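Local coordinates for protein Pcdhgb2 (Mus musculus, PDB 5SZR) that probably mediates calcium-dependent cell adhesion through extracellular cadherin domains, and may help set up and maintain specific neuronal connections in the brain, at residues A[350-355]-A[387-392]; A[368-373]-A[408-413]; A[402-407]-A[420-425]. All coordinates share one frame; numbering follows the deposited sequence.

Overall arrangement
All three contacts lie in the last cadherin domain of this four-domain piece, a sandwich of two sheets. From the N-terminal side, strand 350-357 opens contact 1, strand 368-374 opens contact 2, and strand 388-391 then closes contact 1. Strand 402-410 opens contact 3 with residues 402-407, and its end with the loop after it (408-413) closes contact 2, before strand 418-428 closes contact 3. Contact 2 therefore crosses both others, whereas contacts 1 and 3 follow in series. Contact 1 knits one sheet; contacts 2 and 3 share strand 402-410 in the other. Val351 packs on Leu425, Val389 on Leu405, Leu423 and Leu425, and Val354 on Tyr369, joining the two sheets.

Contact 1: A[350-355]-A[387-392]; sequences LVTKVV and GEVRTA
Val389 is opposed by two residues, Val351 and Thr352, where a classic beta bulge breaks the antiparallel register. Val351 N donates to Val389 O at 2.7 Å, whereas the bond from Thr352 N to that same oxygen is weak. In return Val389 N reaches Thr352 O at 2.7 Å, and Val354 N donates to Gly387 O. Val351 CB packs on Val389 CG1, while the side chains of Thr352 and Val389 lie alongside each other, pointing the same way, with CG2 of Thr352 4.1 Å from CB of Val389.

Leu350, Lys353, Glu388 and Arg390 occupy the other face. Leu350 turns CG away from its own N (chi1 177°), and its CD1 lies across Glu388, 3.8 Å from Glu388 CB, and over the rim of one face of the Arg390 guanidinium. Lys353 runs extended beside Glu388, its CD 4.0 Å from Glu388 CG. Arg390 grips Glu388 in a side-on salt bridge: NE and NH2 both meet OE1 at 3.0 Å, from one face of the carboxylate. With an alanine in place of Glu388, the Arg390 guanidinium would probably lose this anchor and Lys353 a nearby opposite charge. Arg390 NH1 is held separately by Gly348 O.

The two strands form the middle of an antiparallel sheet, between strands 324-327 and 380-382, and Val389 packs against Leu423 and Leu425 of strand 418-428 in the facing sheet.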
loop_
_atom_site.group_PDB
_atom_site.type_symbol
_atom_site.label_atom_id
_atom_site.label_comp_id
_atom_site.label_asym_id
_atom_site.label_seq_id
_atom_site.Cartn_x
_atom_site.Cartn_y
_atom_site.Cartn_z
ATOM N N LEU A 350 62.280 29.907 -33.073
ATOM C CA LEU A 350 61.867 28.680 -32.396
ATOM C C LEU A 350 63.080 27.777 -32.196
ATOM O O LEU A 350 63.568 27.155 -33.146
ATOM C CB LEU A 350 60.780 27.967 -33.198
ATOM C CG LEU A 350 60.326 26.634 -32.599
ATOM C CD1 LEU A 350 59.581 26.860 -31.291
ATOM C CD2 LEU A 350 59.478 25.845 -33.586
ATOM N N VAL A 351 63.573 27.704 -30.958
ATOM C CA VAL A 351 64.711 26.838 -30.659
ATOM C C VAL A 351 64.287 25.377 -30.703
ATOM O O VAL A 351 64.903 24.550 -31.386
ATOM C CB VAL A 351 65.318 27.203 -29.294
ATOM C CG1 VAL A 351 66.469 26.268 -28.958
ATOM C CG2 VAL A 351 65.772 28.647 -29.289
ATOM N N THR A 352 63.231 25.041 -29.974
ATOM C CA THR A 352 62.658 23.704 -29.998
ATOM C C THR A 352 61.272 23.782 -29.373
ATOM O O THR A 352 60.833 24.836 -28.906
ATOM C CB THR A 352 63.548 22.688 -29.271
ATOM O OG1 THR A 352 63.001 21.373 -29.426
ATOM C CG2 THR A 352 63.639 23.018 -27.787
ATOM N N LYS A 353 60.586 22.647 -29.369
ATOM C CA LYS A 353 59.220 22.567 -28.872
ATOM C C LYS A 353 59.094 21.302 -28.042
ATOM O O LYS A 353 59.274 20.198 -28.564
ATOM C CB LYS A 353 58.224 22.565 -30.031
ATOM C CG LYS A 353 56.773 22.443 -29.629
ATOM C CD LYS A 353 55.900 22.567 -30.862
ATOM C CE LYS A 353 54.457 22.236 -30.575
ATOM N NZ LYS A 353 53.648 22.402 -31.813
ATOM N N VAL A 354 58.815 21.461 -26.751
ATOM C CA VAL A 354 58.510 20.306 -25.918
ATOM C C VAL A 354 57.163 19.742 -26.345
ATOM O O VAL A 354 56.174 20.477 -26.462
ATOM C CB VAL A 354 58.515 20.691 -24.432
ATOM C CG1 VAL A 354 58.418 19.453 -23.561
ATOM C CG2 VAL A 354 59.769 21.481 -24.101
ATOM N N VAL A 355 57.121 18.440 -26.610
ATOM C CA VAL A 355 55.894 17.750 -26.995
ATOM C C VAL A 355 55.610 16.694 -25.936
ATOM O O VAL A 355 56.365 15.722 -25.805
ATOM C CB VAL A 355 55.997 17.119 -28.389
ATOM C CG1 VAL A 355 54.722 16.352 -28.710
ATOM C CG2 VAL A 355 56.266 18.186 -29.436
ATOM N N GLY A 387 54.457 24.850 -25.199
ATOM C CA GLY A 387 55.746 24.216 -25.016
ATOM C C GLY A 387 56.768 24.608 -26.059
ATOM O O GLY A 387 57.758 23.895 -26.250
ATOM N N GLU A 388 56.537 25.717 -26.758
ATOM C CA GLU A 388 57.496 26.233 -27.722
ATOM C C GLU A 388 58.555 27.051 -26.998
ATOM O O GLU A 388 58.230 27.940 -26.204
ATOM C CB GLU A 388 56.786 27.091 -28.770
ATOM C CG GLU A 388 55.712 26.350 -29.550
ATOM C CD GLU A 388 54.866 27.275 -30.403
ATOM O OE1 GLU A 388 54.991 28.508 -30.245
ATOM O OE2 GLU A 388 54.075 26.770 -31.229
ATOM N N VAL A 389 59.819 26.737 -27.263
ATOM C CA VAL A 389 60.952 27.440 -26.678
ATOM C C VAL A 389 61.456 28.431 -27.718
ATOM O O VAL A 389 62.012 28.034 -28.748
ATOM C CB VAL A 389 62.059 26.467 -26.253
ATOM C CG1 VAL A 389 63.289 27.231 -25.760
ATOM C CG2 VAL A 389 61.541 25.504 -25.194
ATOM N N ARG A 390 61.260 29.720 -27.459
ATOM C CA ARG A 390 61.655 30.767 -28.387
ATOM C C ARG A 390 62.622 31.732 -27.716
ATOM O O ARG A 390 62.654 31.862 -26.489
ATOM C CB ARG A 390 60.431 31.529 -28.913
ATOM C CG ARG A 390 59.493 30.653 -29.733
ATOM C CD ARG A 390 58.155 31.316 -30.036
ATOM N NE ARG A 390 57.296 30.412 -30.798
ATOM C CZ ARG A 390 57.223 30.388 -32.126
ATOM N NH1 ARG A 390 57.949 31.229 -32.849
ATOM N NH2 ARG A 390 56.421 29.524 -32.733
ATOM N N THR A 391 63.431 32.400 -28.534
ATOM C CA THR A 391 64.182 33.543 -28.037
ATOM C C THR A 391 63.220 34.697 -27.797
ATOM O O THR A 391 62.295 34.925 -28.581
ATOM C CB THR A 391 65.273 33.965 -29.027
ATOM O OG1 THR A 391 64.671 34.413 -30.246
ATOM C CG2 THR A 391 66.216 32.802 -29.328
ATOM N N ALA A 392 63.427 35.418 -26.697
ATOM C CA ALA A 392 62.559 36.530 -26.347
ATOM C C ALA A 392 63.199 37.888 -26.582
ATOM O O ALA A 392 62.483 38.897 -26.592
ATOM C CB ALA A 392 62.115 36.427 -24.881
#

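Contact 2: A[368-373]-A[408-413]; sequences SYHVLQ and AVRDGG. With CA (calcium ion), chain R; MAN (alpha-D-mannopyranose), chain U.
Tyr369 and Val409 lie side by side on one face of the strand pair, and the valine places a methyl over the ring. CG2 of Val409 sits 4.1 Å from the centroid of the Tyr369 ring, 29° off its normal, a CH-pi contact. With chi1 of Val409 at 46°, CG2 rather than CG1 is the methyl on the ring.

On the other face His370 and Arg410 cross at about a right angle, with the imidazole and guanidinium planes 47° apart. NH1 of Arg410 comes to 4.0 Å from CG of His370. The imidazole is tethered from its own strand, where NE2 of His370 and OG of Ser368 are hydrogen-bonded at 2.6 Å. CB of Ala408 lies over the centre of one guanidinium face, and it also takes Leu372 CD1 at 3.7 Å. The Arg410 guanidinium then turns to a mannose attached to the protein: NE donates to the sugar ring oxygen O5 at 2.9 Å and weakly to O6, while NH2 makes a longer bond to O5.

Ser368 pairs with Arg410 and His370 with Ala408 through two backbone hydrogen bonds each. Just past the strand, OD1 of Asp411 accepts from Gly413 N in an Asx turn, while OD2 binds calcium at 2.6 Å together with Asn319, Asn321, Asp358, Asp360 and Asn364. Strand 368-374 is an edge strand of its sheet, strand 402-410 lies between it and strand 418-428, and Tyr369 packs on Val354 and Val409 on Ala356 of strand 350-357, in the facing sheet.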
loop_
_atom_site.group_PDB
_atom_site.type_symbol
_atom_site.label_atom_id
_atom_site.label_comp_id
_atom_site.label_asym_id
_atom_site.label_seq_id
_atom_site.Cartn_x
_atom_site.Cartn_y
_atom_site.Cartn_z
ATOM N N SER A 368 50.492 22.270 -19.130
ATOM C CA SER A 368 51.051 23.609 -19.095
ATOM C C SER A 368 52.544 23.486 -18.843
ATOM O O SER A 368 52.980 22.609 -18.090
ATOM C CB SER A 368 50.401 24.471 -18.015
ATOM O OG SER A 368 50.916 24.139 -16.738
ATOM N N TYR A 369 53.317 24.373 -19.465
ATOM C CA TYR A 369 54.769 24.276 -19.523
ATOM C C TYR A 369 55.391 25.432 -18.753
ATOM O O TYR A 369 55.008 26.588 -18.949
ATOM C CB TYR A 369 55.237 24.281 -20.979
ATOM C CG TYR A 369 54.712 23.104 -21.773
ATOM C CD1 TYR A 369 55.497 21.975 -21.972
ATOM C CD2 TYR A 369 53.428 23.115 -22.314
ATOM C CE1 TYR A 369 55.026 20.894 -22.689
ATOM C CE2 TYR A 369 52.941 22.032 -23.034
ATOM C CZ TYR A 369 53.743 20.924 -23.215
ATOM O OH TYR A 369 53.272 19.846 -23.931
ATOM N N HIS A 370 56.351 25.121 -17.883
ATOM C CA HIS A 370 56.929 26.110 -16.985
ATOM C C HIS A 370 58.445 25.999 -16.969
ATOM O O HIS A 370 58.999 24.898 -17.054
ATOM C CB HIS A 370 56.394 25.938 -15.562
ATOM C CG HIS A 370 54.900 25.922 -15.478
ATOM N ND1 HIS A 370 54.159 27.046 -15.184
ATOM C CD2 HIS A 370 54.010 24.917 -15.650
ATOM C CE1 HIS A 370 52.876 26.733 -15.176
ATOM N NE2 HIS A 370 52.758 25.448 -15.458
ATOM N N VAL A 371 59.110 27.149 -16.862
ATOM C CA VAL A 371 60.553 27.209 -16.656
ATOM C C VAL A 371 60.821 27.144 -15.161
ATOM O O VAL A 371 60.386 28.021 -14.408
ATOM C CB VAL A 371 61.156 28.487 -17.262
ATOM C CG1 VAL A 371 62.625 28.637 -16.839
ATOM C CG2 VAL A 371 61.044 28.468 -18.778
ATOM N N LEU A 372 61.536 26.110 -14.723
ATOM C CA LEU A 372 61.918 26.044 -13.317
ATOM C C LEU A 372 63.241 26.755 -13.059
ATOM O O LEU A 372 63.377 27.473 -12.061
ATOM C CB LEU A 372 62.004 24.585 -12.857
ATOM C CG LEU A 372 60.779 23.703 -13.123
ATOM C CD1 LEU A 372 61.029 22.288 -12.614
ATOM C CD2 LEU A 372 59.504 24.288 -12.497
ATOM N N GLN A 373 64.219 26.574 -13.948
ATOM C CA GLN A 373 65.523 27.205 -13.822
ATOM C C GLN A 373 65.952 27.720 -15.184
ATOM O O GLN A 373 65.678 27.088 -16.208
ATOM C CB GLN A 373 66.570 26.227 -13.278
ATOM C CG GLN A 373 66.289 25.727 -11.877
ATOM C CD GLN A 373 67.184 24.570 -11.479
ATOM O OE1 GLN A 373 67.939 24.037 -12.296
ATOM N NE2 GLN A 373 67.102 24.170 -10.215
ATOM N N ALA A 408 59.339 22.210 -16.879
ATOM C CA ALA A 408 58.390 21.274 -16.296
ATOM C C ALA A 408 57.092 21.333 -17.084
ATOM O O ALA A 408 56.553 22.421 -17.324
ATOM C CB ALA A 408 58.132 21.595 -14.817
ATOM N N VAL A 409 56.596 20.171 -17.493
ATOM C CA VAL A 409 55.273 20.048 -18.090
ATOM C C VAL A 409 54.347 19.458 -17.033
ATOM O O VAL A 409 54.580 18.346 -16.541
ATOM C CB VAL A 409 55.304 19.197 -19.371
ATOM C CG1 VAL A 409 56.118 17.925 -19.168
ATOM C CG2 VAL A 409 53.899 18.883 -19.841
ATOM N N ARG A 410 53.316 20.217 -16.661
ATOM C CA ARG A 410 52.397 19.855 -15.591
ATOM C C ARG A 410 50.989 19.679 -16.142
ATOM O O ARG A 410 50.601 20.331 -17.116
ATOM C CB ARG A 410 52.373 20.923 -14.493
ATOM C CG ARG A 410 53.730 21.236 -13.900
ATOM C CD ARG A 410 53.616 22.053 -12.620
ATOM N NE ARG A 410 54.788 21.843 -11.773
ATOM C CZ ARG A 410 55.722 22.756 -11.530
ATOM N NH1 ARG A 410 55.623 23.972 -12.049
ATOM N NH2 ARG A 410 56.749 22.452 -10.748
ATOM N N ASP A 411 50.216 18.797 -15.513
ATOM C CA ASP A 411 48.806 18.718 -15.847
ATOM C C ASP A 411 48.014 19.638 -14.918
ATOM O O ASP A 411 48.570 20.311 -14.045
ATOM C CB ASP A 411 48.304 17.268 -15.811
ATOM C CG ASP A 411 48.463 16.602 -14.447
ATOM O OD1 ASP A 411 48.425 17.290 -13.405
ATOM O OD2 ASP A 411 48.614 15.363 -14.423
ATOM N N GLY A 412 46.703 19.684 -15.113
ATOM C CA GLY A 412 45.874 20.575 -14.331
ATOM C C GLY A 412 45.152 19.878 -13.197
ATOM O O GLY A 412 44.187 20.411 -12.647
ATOM N N GLY A 413 45.622 18.688 -12.834
ATOM C CA GLY A 413 45.029 17.928 -11.758
ATOM C C GLY A 413 45.383 18.480 -10.392
ATOM O O GLY A 413 46.155 19.427 -10.238
HETATM CA CA CA R . 47.383 13.491 -15.789
HETATM C C1 MAN U . 56.713 18.670 -11.711
HETATM C C2 MAN U . 57.925 18.051 -11.006
HETATM C C3 MAN U . 57.439 17.152 -9.868
HETATM C C4 MAN U . 56.562 17.956 -8.912
HETATM C C5 MAN U . 55.361 18.503 -9.697
HETATM C C6 MAN U . 54.439 19.369 -8.864
HETATM O O2 MAN U . 58.717 19.075 -10.384
HETATM O O3 MAN U . 58.509 16.541 -9.163
HETATM O O4 MAN U . 56.109 17.131 -7.842
HETATM O O5 MAN U . 55.843 19.317 -10.805
HETATM O O6 MAN U . 53.695 20.191 -9.759
HETATM O O HOH W 1 48.340 22.978 -15.370
#

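Contact 3: A[402-407]-A[420-425]; sequences RQRLLV and TATLHL. With MAN (alpha-D-mannopyranose), chain B; MAN (alpha-D-mannopyranose), chain V.
The beta hairpin of strands 402-410 and 418-428 forms the centre of one sheet of the cadherin sandwich, and here it carries two O-linked mannoses. Backbone hydrogen bonds in both directions join Gln403 with Leu425, Leu405 with Leu423, and Val407 with Ala421; among these, Leu423 N meets Leu405 O at 2.7 Å and almost straight (176°).

The face bearing Leu405, Val407, Leu423 and Leu425 is largely apolar and turned into the domain. Leu405 CD1 touches Leu425 CD1 at 4.0 Å, and Val407 CG1 comes to 4.2 Å from Leu423 CD1. Phe380 and Leu382 of the opposing sheet pack against this layer.

Sugar and polar groups take the opposite face. Arg404, its CG anti to the backbone N (chi1 171°) and its chain extended, reaches past Thr422, with NE 3.7 Å from Thr422 CG2. Its NH1 makes a weak bond to O4 of the mannose on Thr422, and NH2 is held by Gln373 OE1. The same Thr422 methyl lies over the rim of one face of the His424 ring, while a water joins ND1 of His424 to Gln403 O. Leu406 CD1 packs against both sugars, 3.7 Å from C2 of the one on Thr422 and 3.8 Å from O5 of the other, whose C1 is bonded covalently to Thr420 OG1 at 1.4 Å.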
loop_
_atom_site.group_PDB
_atom_site.type_symbol
_atom_site.label_atom_id
_atom_site.label_comp_id
_atom_site.label_asym_id
_atom_site.label_seq_id
_atom_site.Cartn_x
_atom_site.Cartn_y
_atom_site.Cartn_z
ATOM N N ARG A 402 76.693 29.266 -23.860
ATOM C CA ARG A 402 75.994 28.092 -23.353
ATOM C C ARG A 402 74.866 28.524 -22.426
ATOM O O ARG A 402 75.090 29.288 -21.481
ATOM C CB ARG A 402 76.950 27.164 -22.603
ATOM C CG ARG A 402 78.044 26.534 -23.451
ATOM C CD ARG A 402 78.724 25.417 -22.672
ATOM N NE ARG A 402 77.735 24.484 -22.129
ATOM C CZ ARG A 402 77.551 23.243 -22.568
ATOM N NH1 ARG A 402 78.307 22.769 -23.551
ATOM N NH2 ARG A 402 76.621 22.472 -22.014
ATOM N N GLN A 403 73.662 28.023 -22.692
ATOM C CA GLN A 403 72.487 28.328 -21.891
ATOM C C GLN A 403 71.815 27.034 -21.457
ATOM O O GLN A 403 71.921 26.004 -22.128
ATOM C CB GLN A 403 71.492 29.201 -22.666
ATOM C CG GLN A 403 72.030 30.576 -23.015
ATOM C CD GLN A 403 72.050 31.504 -21.820
ATOM O OE1 GLN A 403 71.301 31.310 -20.860
ATOM N NE2 GLN A 403 72.906 32.519 -21.871
ATOM N N ARG A 404 71.115 27.094 -20.329
ATOM C CA ARG A 404 70.476 25.911 -19.770
ATOM C C ARG A 404 69.112 26.269 -19.204
ATOM O O ARG A 404 68.992 27.214 -18.418
ATOM C CB ARG A 404 71.347 25.285 -18.681
ATOM C CG ARG A 404 70.668 24.178 -17.901
ATOM C CD ARG A 404 71.580 23.688 -16.791
ATOM N NE ARG A 404 70.974 22.622 -16.004
ATOM C CZ ARG A 404 70.083 22.821 -15.039
ATOM N NH1 ARG A 404 69.592 21.786 -14.371
ATOM N NH2 ARG A 404 69.676 24.050 -14.744
ATOM N N LEU A 405 68.093 25.506 -19.604
ATOM C CA LEU A 405 66.730 25.646 -19.109
ATOM C C LEU A 405 66.279 24.331 -18.489
ATOM O O LEU A 405 66.465 23.265 -19.086
ATOM C CB LEU A 405 65.757 26.024 -20.232
ATOM C CG LEU A 405 65.727 27.397 -20.903
ATOM C CD1 LEU A 405 64.562 27.432 -21.878
ATOM C CD2 LEU A 405 65.593 28.511 -19.892
ATOM N N LEU A 406 65.674 24.408 -17.303
ATOM C CA LEU A 406 65.019 23.266 -16.671
ATOM C C LEU A 406 63.518 23.513 -16.735
ATOM O O LEU A 406 63.000 24.396 -16.043
ATOM C CB LEU A 406 65.493 23.073 -15.232
ATOM C CG LEU A 406 64.742 21.994 -14.437
ATOM C CD1 LEU A 406 64.823 20.648 -15.145
ATOM C CD2 LEU A 406 65.273 21.882 -13.013
ATOM N N VAL A 407 62.823 22.740 -17.564
ATOM C CA VAL A 407 61.411 22.973 -17.844
ATOM C C VAL A 407 60.570 21.858 -17.240
ATOM O O VAL A 407 61.008 20.708 -17.108
ATOM C CB VAL A 407 61.139 23.096 -19.358
ATOM C CG1 VAL A 407 61.967 24.221 -19.958
ATOM C CG2 VAL A 407 61.425 21.777 -20.061
ATOM N N THR A 420 59.785 16.537 -16.260
ATOM C CA THR A 420 60.802 17.567 -16.398
ATOM C C THR A 420 61.777 17.199 -17.509
ATOM O O THR A 420 61.919 16.032 -17.880
ATOM C CB THR A 420 61.565 17.783 -15.084
ATOM O OG1 THR A 420 62.102 16.536 -14.630
ATOM C CG2 THR A 420 60.640 18.349 -14.018
ATOM N N ALA A 421 62.448 18.221 -18.041
ATOM C CA ALA A 421 63.500 18.030 -19.031
ATOM C C ALA A 421 64.480 19.193 -18.946
ATOM O O ALA A 421 64.076 20.341 -18.739
ATOM C CB ALA A 421 62.929 17.920 -20.449
ATOM N N THR A 422 65.767 18.889 -19.100
ATOM C CA THR A 422 66.809 19.908 -19.136
ATOM C C THR A 422 67.205 20.170 -20.582
ATOM O O THR A 422 67.558 19.242 -21.314
ATOM C CB THR A 422 68.038 19.488 -18.331
ATOM O OG1 THR A 422 67.688 19.345 -16.952
ATOM C CG2 THR A 422 69.122 20.542 -18.453
ATOM N N LEU A 423 67.142 21.429 -20.987
ATOM C CA LEU A 423 67.424 21.832 -22.358
ATOM C C LEU A 423 68.712 22.638 -22.356
ATOM O O LEU A 423 68.736 23.769 -21.859
ATOM C CB LEU A 423 66.277 22.656 -22.937
ATOM C CG LEU A 423 64.868 22.075 -22.908
ATOM C CD1 LEU A 423 63.913 23.081 -23.521
ATOM C CD2 LEU A 423 64.819 20.757 -23.656
ATOM N N HIS A 424 69.776 22.052 -22.898
ATOM C CA HIS A 424 71.033 22.757 -23.113
ATOM C C HIS A 424 70.938 23.481 -24.450
ATOM O O HIS A 424 70.908 22.845 -25.508
ATOM C CB HIS A 424 72.215 21.791 -23.093
ATOM C CG HIS A 424 72.337 21.008 -21.823
ATOM N ND1 HIS A 424 72.649 21.594 -20.614
ATOM C CD2 HIS A 424 72.206 19.683 -21.576
ATOM C CE1 HIS A 424 72.696 20.665 -19.676
ATOM N NE2 HIS A 424 72.432 19.497 -20.233
ATOM N N LEU A 425 70.875 24.806 -24.402
ATOM C CA LEU A 425 70.805 25.637 -25.597
ATOM C C LEU A 425 72.136 26.364 -25.751
ATOM O O LEU A 425 72.529 27.142 -24.876
ATOM C CB LEU A 425 69.640 26.622 -25.505
ATOM C CG LEU A 425 68.346 26.014 -24.957
ATOM C CD1 LEU A 425 67.243 27.057 -24.862
ATOM C CD2 LEU A 425 67.896 24.831 -25.803
HETATM C C1 MAN B . 67.861 17.966 -16.575
HETATM C C2 MAN B . 67.302 17.868 -15.155
HETATM C C3 MAN B . 68.256 18.578 -14.189
HETATM C C4 MAN B . 69.678 18.004 -14.299
HETATM C C5 MAN B . 70.186 18.076 -15.751
HETATM C C6 MAN B . 71.498 17.318 -15.939
HETATM O O2 MAN B . 67.236 16.501 -14.724
HETATM O O3 MAN B . 67.805 18.516 -12.836
HETATM O O4 MAN B . 70.556 18.745 -13.467
HETATM O O5 MAN B . 69.202 17.495 -16.671
HETATM O O6 MAN B . 71.952 17.502 -17.280
HETATM C C1 MAN V . 63.544 16.586 -14.663
HETATM C C2 MAN V . 63.878 15.087 -14.703
HETATM C C3 MAN V . 63.517 14.437 -13.367
HETATM C C4 MAN V . 64.149 15.201 -12.199
HETATM C C5 MAN V . 63.739 16.680 -12.256
HETATM C C6 MAN V . 64.427 17.513 -11.196
HETATM O O2 MAN V . 65.284 14.878 -14.863
HETATM O O3 MAN V . 63.913 13.072 -13.322
HETATM O O4 MAN V . 63.706 14.646 -10.973
HETATM O O5 MAN V . 64.102 17.232 -13.542
HETATM O O6 MAN V . 65.833 17.294 -11.316
HETATM O O HOH W 2 73.860 24.009 -20.767
#